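Local coordinates for protein glycoside Hydrolase (Bacteroides uniformis, PDB 5T99) that probably hydrolyses terminal beta-galactosidic linkages in agarose-derived oligosaccharides, as a family 2 glycoside hydrolase whose pocket holds the galactose mimic galacto-isofagomine, at residues G470-P475 against G492-S497. Sequence-based numbering, arbitrary orientation.
Sequences GMNYKP and GSETSS. With GIF (D-galacto-isofagomine), chain C.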
loop_
_atom_site.group_PDB
_atom_site.type_symbol
_atom_site.label_atom_id
_atom_site.label_comp_id
_atom_site.label_asym_id
_atom_site.label_seq_id
_atom_site.Cartn_x
_atom_site.Cartn_y
_atom_site.Cartn_z
ATOM N N GLY A 470 18.522 -2.030 -7.844
ATOM C CA GLY A 470 18.182 -2.354 -6.465
ATOM C C GLY A 470 18.756 -3.699 -6.042
ATOM O O GLY A 470 18.622 -4.672 -6.775
ATOM N N MET A 471 19.377 -3.756 -4.862
ATOM C CA MET A 471 19.869 -5.018 -4.285
ATOM C C MET A 471 18.966 -5.516 -3.155
ATOM O O MET A 471 18.637 -4.762 -2.234
ATOM C CB MET A 471 21.287 -4.840 -3.745
ATOM C CG MET A 471 22.288 -4.424 -4.799
ATOM S SD MET A 471 23.948 -4.309 -4.136
ATOM C CE MET A 471 24.460 -6.009 -4.243
ATOM N N ASN A 472 18.582 -6.789 -3.226
ATOM C CA ASN A 472 17.823 -7.439 -2.157
ATOM C C ASN A 472 18.746 -8.232 -1.245
ATOM O O ASN A 472 19.352 -9.205 -1.681
ATOM C CB ASN A 472 16.774 -8.373 -2.744
ATOM C CG ASN A 472 15.647 -7.633 -3.409
ATOM O OD1 ASN A 472 15.771 -6.445 -3.728
ATOM N ND2 ASN A 472 14.521 -8.319 -3.598
ATOM N N TYR A 473 18.857 -7.792 0.009
ATOM C CA TYR A 473 19.569 -8.504 1.097
ATOM C C TYR A 473 21.067 -8.706 0.866
ATOM O O TYR A 473 21.586 -9.808 1.069
ATOM C CB TYR A 473 18.890 -9.836 1.399
ATOM C CG TYR A 473 17.400 -9.701 1.588
ATOM C CD1 TYR A 473 16.868 -9.143 2.760
ATOM C CD2 TYR A 473 16.515 -10.116 0.593
ATOM C CE1 TYR A 473 15.495 -9.015 2.934
ATOM C CE2 TYR A 473 15.150 -9.988 0.763
ATOM C CZ TYR A 473 14.653 -9.441 1.938
ATOM O OH TYR A 473 13.315 -9.320 2.093
ATOM N N LYS A 474 21.757 -7.635 0.465
ATOM C CA LYS A 474 23.190 -7.712 0.152
ATOM C C LYS A 474 24.053 -6.598 0.775
ATOM O O LYS A 474 25.006 -6.128 0.131
ATOM C CB LYS A 474 23.373 -7.700 -1.379
ATOM C CG LYS A 474 22.671 -8.823 -2.118
ATOM C CD LYS A 474 23.301 -10.182 -1.841
ATOM C CE LYS A 474 22.535 -11.278 -2.564
ATOM N NZ LYS A 474 21.192 -11.521 -1.962
ATOM N N PRO A 475 23.763 -6.190 2.029
ATOM C CA PRO A 475 24.560 -5.106 2.639
ATOM C C PRO A 475 26.046 -5.438 2.744
ATOM O O PRO A 475 26.878 -4.547 2.591
ATOM C CB PRO A 475 23.927 -4.933 4.024
ATOM C CG PRO A 475 23.317 -6.258 4.337
ATOM C CD PRO A 475 22.855 -6.813 3.012
ATOM N N GLY A 492 19.068 -0.239 -1.699
ATOM C CA GLY A 492 18.610 -1.514 -1.168
ATOM C C GLY A 492 17.138 -1.666 -1.460
ATOM O O GLY A 492 16.298 -1.092 -0.760
ATOM N N SER A 493 16.806 -2.430 -2.496
ATOM C CA SER A 493 15.397 -2.613 -2.879
ATOM C C SER A 493 14.603 -3.480 -1.909
ATOM O O SER A 493 13.378 -3.388 -1.871
ATOM C CB SER A 493 15.270 -3.136 -4.308
ATOM O OG SER A 493 16.254 -4.106 -4.600
ATOM N N GLU A 494 15.282 -4.319 -1.134
ATOM C CA GLU A 494 14.613 -5.137 -0.115
ATOM C C GLU A 494 15.625 -5.436 0.994
ATOM O O GLU A 494 16.758 -5.848 0.708
ATOM C CB GLU A 494 14.052 -6.415 -0.738
ATOM C CG GLU A 494 12.669 -6.804 -0.271
ATOM C CD GLU A 494 12.228 -8.129 -0.867
ATOM O OE1 GLU A 494 11.830 -8.135 -2.045
ATOM O OE2 GLU A 494 12.278 -9.169 -0.156
ATOM N N THR A 495 15.255 -5.184 2.249
ATOM C CA THR A 495 16.231 -5.257 3.338
ATOM C C THR A 495 15.669 -5.886 4.616
ATOM O O THR A 495 14.455 -5.888 4.858
ATOM C CB THR A 495 16.840 -3.867 3.655
ATOM O OG1 THR A 495 15.827 -2.959 4.111
ATOM C CG2 THR A 495 17.512 -3.268 2.427
ATOM N N SER A 496 16.599 -6.404 5.415
ATOM C CA SER A 496 16.356 -7.029 6.712
ATOM C C SER A 496 15.691 -8.402 6.594
ATOM O O SER A 496 16.379 -9.393 6.644
ATOM C CB SER A 496 15.596 -6.099 7.679
ATOM O OG SER A 496 15.635 -6.614 8.996
ATOM N N SER A 497 14.372 -8.453 6.408
ATOM C CA SER A 497 13.572 -9.689 6.580
ATOM C C SER A 497 13.688 -10.327 7.985
ATOM O O SER A 497 13.429 -11.519 8.161
ATOM C CB SER A 497 13.847 -10.714 5.458
ATOM O OG SER A 497 12.871 -10.606 4.436
HETATM C C GIF C . 10.696 -11.425 -1.896
HETATM N N GIF C . 11.945 -11.513 -1.155
HETATM O O GIF C . 11.975 -12.922 3.016
HETATM C C1 GIF C . 9.538 -11.210 -0.940
HETATM O O1 GIF C . 9.349 -13.520 -0.305
HETATM C C2 GIF C . 9.569 -12.210 0.213
HETATM O O2 GIF C . 8.312 -11.347 -1.654
HETATM C C3 GIF C . 10.900 -12.169 0.959
HETATM C C4 GIF C . 12.060 -12.394 -0.005
HETATM C C5 GIF C . 10.930 -13.212 2.077
#
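N472 and E494 pair in parallel with their CA atoms 4.4 Å apart, and just beyond them Y473 N donates to E494 O at 2.9 Å, while the bond from S493 N to M471 O is weak and bent. The side chains show how adjoining barrel strands carry an active site at their C-terminal ends. S493 OG donates to N472 OD1 at 2.5 Å, nearly in line with the amide C=O (173°), which helps fix the rotation of that amide; its ND2 is thereby turned to E417, another pocket residue. With CG anti to its carbonyl carbon (chi1 -49°), Y473 lays one ring face under E494 O, 3.8 Å from the plane. Y473 OH gives a very short bond to E494 OE2 at 2.5 Å, the ring and carboxylate planes being perpendicular. On OE2 the inhibitor nitrogen also lands, at 2.6 Å, as expected of a family 2 nucleophile, a role E494 probably fills. S497 OG lies 2.7 Å from Y473 OH and hydrogen-bonds the hydroxymethyl oxygen of the ligand. A phenylalanine in place of Y473 would probably take one of the two bonds from E494 OE2 and leave S497 OG without its neighbouring hydroxyl, the carboxylate then relying on R346 and the ligand. R346 forms a salt bridge with OE1, and W530 and W553 pack against the tyrosine. The segments belong to the beta-alpha-beta unit of strand 468-472, helix 478-484 and strand 490-495; M471 faces that helix, and strands 447-451 and 549-552 flank the pair in the barrel.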